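SusD homolog (Bacteroides thetaiotaomicron, PDB 3SGH) is a SusD homologue, probably an outer-membrane lipoprotein that binds sugars at the cell surface for uptake, as its relatives do. Local coordinates at residues Tyr363-Tyr374 with Asn386-Lys396. Sequence-based numbering, arbitrary orientation.
Sequences YLADATSIPGNY and NYTNQSSITIK
Ile395 fills the chief hollow of this contact, one lined by Tyr363, Leu364 and Asp366. Its CD1 lies over one face of the Tyr363 ring, 3.7 Å from the centroid and offset toward the rim, a CH-pi contact. CG2 sits beside Tyr363 O, and the CB of Asp366 borders CD1. Helix 403-417 adds Gln413, which touches Ile395 and bonds the Tyr363 hydroxyl.

Pro371 projects the other way, toward 386-396. Its CD lies 3.2 Å from Ile393 O, and its CB rests on the Asn389 amide. Tyr258 and Tyr262 also pack on this proline. With CG anti to the backbone N (chi1 -157°), Asn389 reaches across, and ND2 gives Gly372 O a 2.9 Å bond, with Gly372 O almost in the plane of the Asn389 amide. Asn389 OD1 turns back to Ser391 N, an Asx turn. Asn373 OD1 takes Asn389 N at 2.9 Å. Next to it, Tyr374 and Tyr387 form an antiparallel hydrogen-bonded pair, a single bridge.

Beside the Ile395 hollow Lys396 N donates to Asp366 O at 3.0 Å. A water accepts from Ile395 N at 2.8 Å and lies 2.7 Å from Ser369 O. Asp366 OD1 accepts Thr368 N and Ser369 N, and OD2 takes Ser369 OG. These bonds would probably stabilise the Asp366 carboxylate as an anion. Hydrogen bonds from main chain, Asn373 and Asn389 thus join two largely irregular segments, with apolar side chains set between them.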
ATOM      1  N   TYR A 363      25.315   1.144   6.697  1.00 23.46           N
ATOM      2  CA  TYR A 363      24.430   0.739   5.602  1.00 21.84           C
ATOM      3  C   TYR A 363      24.439   1.747   4.456  1.00 21.17           C
ATOM      4  O   TYR A 363      24.517   1.377   3.280  1.00 20.77           O
ATOM      5  CB  TYR A 363      22.986   0.591   6.140  1.00 21.02           C
ATOM      6  CG  TYR A 363      21.992  -0.019   5.191  1.00 18.87           C
ATOM      7  CD1 TYR A 363      21.948  -1.397   4.990  1.00 18.15           C
ATOM      8  CD2 TYR A 363      21.073   0.761   4.501  1.00 19.64           C
ATOM      9  CE1 TYR A 363      21.031  -1.951   4.109  1.00 14.87           C
ATOM     10  CE2 TYR A 363      20.149   0.210   3.660  1.00 18.60           C
ATOM     11  CZ  TYR A 363      20.126  -1.128   3.450  1.00 16.14           C
ATOM     12  OH  TYR A 363      19.165  -1.627   2.584  1.00 18.56           O
ATOM     13  N   LEU A 364      24.336   3.030   4.784  1.00 20.52           N
ATOM     14  CA  LEU A 364      24.240   4.066   3.784  1.00 20.59           C
ATOM     15  C   LEU A 364      25.566   4.292   3.061  1.00 20.76           C
ATOM     16  O   LEU A 364      25.600   5.031   2.053  1.00 22.48           O
ATOM     17  CB  LEU A 364      23.771   5.386   4.422  1.00 19.82           C
ATOM     18  CG  LEU A 364      22.257   5.471   4.692  1.00 20.61           C
ATOM     19  CD1 LEU A 364      21.893   6.697   5.554  1.00 20.19           C
ATOM     20  CD2 LEU A 364      21.517   5.542   3.380  1.00 20.25           C
ATOM     21  N   ALA A 365      26.638   3.745   3.616  1.00 21.98           N
ATOM     22  CA  ALA A 365      27.976   3.811   3.021  1.00 22.60           C
ATOM     23  C   ALA A 365      28.252   2.605   2.113  1.00 23.70           C
ATOM     24  O   ALA A 365      29.358   2.506   1.530  1.00 23.77           O
ATOM     25  CB  ALA A 365      29.049   3.873   4.118  1.00 24.42           C
ATOM     26  N   ASP A 366      27.288   1.700   1.981  1.00 22.59           N
ATOM     27  CA  ASP A 366      27.486   0.481   1.198  1.00 22.29           C
ATOM     28  C   ASP A 366      27.334   0.746  -0.296  1.00 22.51           C
ATOM     29  O   ASP A 366      26.228   0.917  -0.801  1.00 21.58           O
ATOM     30  CB  ASP A 366      26.520  -0.618   1.651  1.00 22.09           C
ATOM     31  CG  ASP A 366      26.779  -1.947   0.973  1.00 21.27           C
ATOM     32  OD1 ASP A 366      27.269  -1.983  -0.175  1.00 21.89           O
ATOM     33  OD2 ASP A 366      26.435  -2.996   1.577  1.00 22.42           O
ATOM     34  N   ALA A 367      28.461   0.781  -1.007  1.00 22.89           N
ATOM     35  CA  ALA A 367      28.459   1.023  -2.444  1.00 22.89           C
ATOM     36  C   ALA A 367      28.542  -0.263  -3.300  1.00 22.97           C
ATOM     37  O   ALA A 367      28.526  -0.180  -4.516  1.00 23.39           O
ATOM     38  CB  ALA A 367      29.648   1.950  -2.809  1.00 24.06           C
ATOM     39  N   THR A 368      28.593  -1.431  -2.670  1.00 23.42           N
ATOM     40  CA  THR A 368      28.966  -2.664  -3.388  1.00 23.16           C
ATOM     41  C   THR A 368      27.828  -3.709  -3.449  1.00 22.69           C
ATOM     42  O   THR A 368      27.673  -4.437  -4.458  1.00 21.93           O
ATOM     43  CB  THR A 368      30.237  -3.295  -2.781  1.00 24.33           C
ATOM     44  OG1 THR A 368      30.061  -3.570  -1.391  1.00 23.96           O
ATOM     45  CG2 THR A 368      31.472  -2.404  -2.922  1.00 23.82           C
ATOM     46  N   SER A 369      27.059  -3.804  -2.370  1.00 21.37           N
ATOM     47  CA  SER A 369      26.081  -4.848  -2.240  1.00 21.08           C
ATOM     48  C   SER A 369      24.914  -4.660  -3.212  1.00 21.00           C
ATOM     49  O   SER A 369      24.418  -3.554  -3.378  1.00 20.95           O
ATOM     50  CB  SER A 369      25.541  -4.928  -0.800  1.00 21.25           C
ATOM     51  OG  SER A 369      26.555  -5.219   0.141  1.00 22.49           O
ATOM     52  N   ILE A 370      24.481  -5.747  -3.839  1.00 19.55           N
ATOM     53  CA  ILE A 370      23.362  -5.660  -4.788  1.00 19.72           C
ATOM     54  C   ILE A 370      22.233  -6.591  -4.383  1.00 19.11           C
ATOM     55  O   ILE A 370      22.431  -7.516  -3.588  1.00 19.00           O
ATOM     56  CB  ILE A 370      23.828  -5.965  -6.220  1.00 21.22           C
ATOM     57  CG1 ILE A 370      24.359  -7.386  -6.344  1.00 22.54           C
ATOM     58  CG2 ILE A 370      24.903  -4.883  -6.635  1.00 23.42           C
ATOM     59  CD1 ILE A 370      24.978  -7.696  -7.709  1.00 25.96           C
ATOM     60  N   PRO A 371      21.033  -6.349  -4.905  1.00 19.00           N
ATOM     61  CA  PRO A 371      19.897  -7.177  -4.512  1.00 17.69           C
ATOM     62  C   PRO A 371      20.155  -8.655  -4.833  1.00 17.82           C
ATOM     63  O   PRO A 371      20.756  -8.998  -5.844  1.00 18.47           O
ATOM     64  CB  PRO A 371      18.725  -6.536  -5.290  1.00 17.33           C
ATOM     65  CG  PRO A 371      19.174  -5.118  -5.501  1.00 17.82           C
ATOM     66  CD  PRO A 371      20.616  -5.174  -5.704  1.00 18.61           C
ATOM     67  N   GLY A 372      19.763  -9.524  -3.914  1.00 17.25           N
ATOM     68  CA  GLY A 372      20.065 -10.948  -3.985  1.00 16.80           C
ATOM     69  C   GLY A 372      19.171 -11.713  -4.933  1.00 17.95           C
ATOM     70  O   GLY A 372      18.002 -11.345  -5.174  1.00 17.84           O
ATOM     71  N   ASN A 373      19.719 -12.785  -5.476  1.00 17.76           N
ATOM     72  CA  ASN A 373      18.904 -13.709  -6.249  1.00 18.17           C
ATOM     73  C   ASN A 373      18.162 -14.589  -5.269  1.00 18.82           C
ATOM     74  O   ASN A 373      18.543 -14.665  -4.100  1.00 19.37           O
ATOM     75  CB  ASN A 373      19.792 -14.548  -7.163  1.00 19.32           C
ATOM     76  CG  ASN A 373      20.510 -13.707  -8.160  1.00 19.26           C
ATOM     77  OD1 ASN A 373      19.961 -12.746  -8.654  1.00 19.76           O
ATOM     78  ND2 ASN A 373      21.750 -14.066  -8.464  1.00 21.30           N
ATOM     79  N   TYR A 374      17.129 -15.268  -5.746  1.00 17.98           N
ATOM     80  CA  TYR A 374      16.333 -16.108  -4.891  1.00 17.52           C
ATOM     81  C   TYR A 374      16.567 -17.559  -5.240  1.00 17.31           C
ATOM     82  O   TYR A 374      16.522 -17.907  -6.412  1.00 16.32           O
ATOM     83  CB  TYR A 374      14.858 -15.804  -5.133  1.00 17.39           C
ATOM     84  CG  TYR A 374      13.958 -16.741  -4.376  1.00 16.44           C
ATOM     85  CD1 TYR A 374      13.879 -16.690  -2.991  1.00 15.92           C
ATOM     86  CD2 TYR A 374      13.161 -17.654  -5.045  1.00 17.12           C
ATOM     87  CE1 TYR A 374      13.066 -17.562  -2.297  1.00 16.52           C
ATOM     88  CE2 TYR A 374      12.323 -18.523  -4.352  1.00 17.40           C
ATOM     89  CZ  TYR A 374      12.282 -18.462  -2.972  1.00 15.86           C
ATOM     90  OH  TYR A 374      11.471 -19.317  -2.276  1.00 17.73           O
ATOM     91  N   ASN A 386      13.320 -20.644  -8.411  1.00 16.94           N
ATOM     92  CA  ASN A 386      14.493 -19.795  -8.332  1.00 18.18           C
ATOM     93  C   ASN A 386      14.346 -18.581  -9.266  1.00 17.68           C
ATOM     94  O   ASN A 386      13.744 -18.666 -10.314  1.00 18.83           O
ATOM     95  CB  ASN A 386      15.768 -20.563  -8.696  1.00 17.42           C
ATOM     96  CG  ASN A 386      16.153 -21.649  -7.698  1.00 18.65           C
ATOM     97  OD1 ASN A 386      15.489 -21.899  -6.681  1.00 17.56           O
ATOM     98  ND2 ASN A 386      17.285 -22.280  -7.981  1.00 19.51           N
ATOM     99  N   TYR A 387      14.912 -17.441  -8.878  1.00 17.84           N
ATOM    100  CA  TYR A 387      14.730 -16.219  -9.641  1.00 16.68           C
ATOM    101  C   TYR A 387      15.963 -15.321  -9.597  1.00 16.43           C
ATOM    102  O   TYR A 387      16.525 -15.072  -8.535  1.00 16.95           O
ATOM    103  CB  TYR A 387      13.449 -15.486  -9.196  1.00 16.48           C
ATOM    104  CG  TYR A 387      12.965 -14.415 -10.172  1.00 16.70           C
ATOM    105  CD1 TYR A 387      12.211 -14.733 -11.299  1.00 21.13           C
ATOM    106  CD2 TYR A 387      13.275 -13.080  -9.954  1.00 19.39           C
ATOM    107  CE1 TYR A 387      11.804 -13.735 -12.193  1.00 22.36           C
ATOM    108  CE2 TYR A 387      12.858 -12.097 -10.823  1.00 20.29           C
ATOM    109  CZ  TYR A 387      12.135 -12.424 -11.930  1.00 20.03           C
ATOM    110  OH  TYR A 387      11.759 -11.405 -12.756  1.00 25.20           O
ATOM    111  N   THR A 388      16.383 -14.864 -10.769  1.00 17.32           N
ATOM    112  CA  THR A 388      17.481 -13.904 -10.895  1.00 16.16           C
ATOM    113  C   THR A 388      16.951 -12.486 -10.716  1.00 16.64           C
ATOM    114  O   THR A 388      16.068 -12.026 -11.460  1.00 16.51           O
ATOM    115  CB  THR A 388      18.202 -14.041 -12.257  1.00 17.25           C
ATOM    116  OG1 THR A 388      18.629 -15.403 -12.486  1.00 18.66           O
ATOM    117  CG2 THR A 388      19.383 -13.074 -12.300  1.00 16.98           C
ATOM    118  N   ASN A 389      17.454 -11.798  -9.706  1.00 16.39           N
ATOM    119  CA  ASN A 389      17.001 -10.431  -9.426  1.00 17.67           C
ATOM    120  C   ASN A 389      17.355  -9.526 -10.591  1.00 18.91           C
ATOM    121  O   ASN A 389      18.502  -9.532 -11.074  1.00 18.84           O
ATOM    122  CB  ASN A 389      17.627  -9.932  -8.122  1.00 17.71           C
ATOM    123  CG  ASN A 389      16.858  -8.845  -7.496  1.00 16.37           C
ATOM    124  OD1 ASN A 389      16.505  -7.861  -8.154  1.00 17.21           O
ATOM    125  ND2 ASN A 389      16.596  -8.978  -6.187  1.00 16.46           N
ATOM    126  N   GLN A 390      16.383  -8.748 -11.063  1.00 19.01           N
ATOM    127  CA  GLN A 390      16.654  -7.939 -12.207  1.00 19.86           C
ATOM    128  C   GLN A 390      17.186  -6.582 -11.793  1.00 19.07           C
ATOM    129  O   GLN A 390      17.611  -5.839 -12.664  1.00 18.61           O
ATOM    130  CB  GLN A 390      15.438  -7.835 -13.118  1.00 21.89           C
ATOM    131  CG  GLN A 390      15.058  -9.199 -13.698  1.00 26.07           C
ATOM    132  CD  GLN A 390      14.021  -9.113 -14.826  1.00 35.20           C
ATOM    133  OE1 GLN A 390      13.536  -8.027 -15.178  1.00 38.27           O
ATOM    134  NE2 GLN A 390      13.685 -10.271 -15.397  1.00 35.73           N
ATOM    135  N   SER A 391      17.243  -6.307 -10.484  1.00 17.67           N
ATOM    136  CA  SER A 391      17.875  -5.083  -9.994  1.00 17.97           C
ATOM    137  C   SER A 391      19.342  -5.243  -9.609  1.00 18.73           C
ATOM    138  O   SER A 391      19.744  -6.256  -9.012  1.00 18.66           O
ATOM    139  CB  SER A 391      17.102  -4.561  -8.782  1.00 17.49           C
ATOM    140  OG  SER A 391      17.560  -3.293  -8.368  1.00 17.69           O
ATOM    141  N   SER A 392      20.146  -4.224  -9.911  1.00 19.35           N
ATOM    142  CA  SER A 392      21.534  -4.196  -9.493  0.70 19.56           C
ATOM    143  C   SER A 392      21.812  -2.975  -8.639  1.00 19.57           C
ATOM    144  O   SER A 392      23.000  -2.631  -8.400  1.00 19.39           O
ATOM    145  CB  SER A 392      22.419  -4.187 -10.733  0.70 19.94           C
ATOM    146  OG  SER A 392      21.995  -3.201 -11.675  0.70 24.27           O
ATOM    147  N   ILE A 393      20.733  -2.329  -8.171  1.00 18.21           N
ATOM    148  CA  ILE A 393      20.848  -1.031  -7.506  1.00 17.93           C
ATOM    149  C   ILE A 393      21.517  -1.159  -6.140  1.00 18.85           C
ATOM    150  O   ILE A 393      21.146  -1.993  -5.310  1.00 18.04           O
ATOM    151  CB  ILE A 393      19.470  -0.276  -7.461  1.00 18.64           C
ATOM    152  CG1 ILE A 393      19.639   1.244  -7.408  1.00 17.61           C
ATOM    153  CG2 ILE A 393      18.581  -0.783  -6.328  1.00 18.31           C
ATOM    154  CD1 ILE A 393      20.259   1.893  -8.725  1.00 21.68           C
ATOM    155  N   THR A 394      22.513  -0.314  -5.897  1.00 18.32           N
ATOM    156  CA  THR A 394      23.237  -0.312  -4.650  1.00 18.76           C
ATOM    157  C   THR A 394      22.670   0.741  -3.711  1.00 18.65           C
ATOM    158  O   THR A 394      21.881   1.583  -4.115  1.00 18.50           O
ATOM    159  CB  THR A 394      24.752  -0.030  -4.915  1.00 18.69           C
ATOM    160  OG1 THR A 394      24.887   1.208  -5.623  1.00 20.82           O
ATOM    161  CG2 THR A 394      25.365  -1.172  -5.730  1.00 22.02           C
ATOM    162  N   ILE A 395      23.089   0.714  -2.450  1.00 19.04           N
ATOM    163  CA  ILE A 395      22.496   1.574  -1.430  1.00 17.90           C
ATOM    164  C   ILE A 395      23.026   2.997  -1.378  1.00 19.33           C
ATOM    165  O   ILE A 395      22.249   3.964  -1.360  1.00 18.45           O
ATOM    166  CB  ILE A 395      22.703   0.959  -0.031  1.00 18.79           C
ATOM    167  CG1 ILE A 395      22.077  -0.464   0.061  1.00 19.50           C
ATOM    168  CG2 ILE A 395      22.141   1.916   1.098  1.00 18.37           C
ATOM    169  CD1 ILE A 395      22.755  -1.342   1.105  1.00 18.95           C
ATOM    170  N   LYS A 396      24.356   3.137  -1.350  1.00 19.67           N
ATOM    171  CA  LYS A 396      24.980   4.463  -1.212  0.50 20.53           C
ATOM    172  C   LYS A 396      24.522   5.401  -2.310  1.00 19.82           C
ATOM    173  O   LYS A 396      24.545   5.047  -3.494  1.00 19.71           O
ATOM    174  CB  LYS A 396      26.512   4.374  -1.255  0.50 21.02           C
ATOM    175  CG  LYS A 396      27.268   5.710  -1.054  0.50 23.55           C
ATOM    176  CD  LYS A 396      28.492   5.780  -1.973  0.50 26.78           C
ATOM    177  CE  LYS A 396      29.603   6.682  -1.431  0.50 27.67           C
ATOM    178  NZ  LYS A 396      29.134   8.035  -0.978  0.50 27.55           N
TER
HETATM  179  O   HOH W   1      24.702  -1.431  -1.792  1.00 19.28           O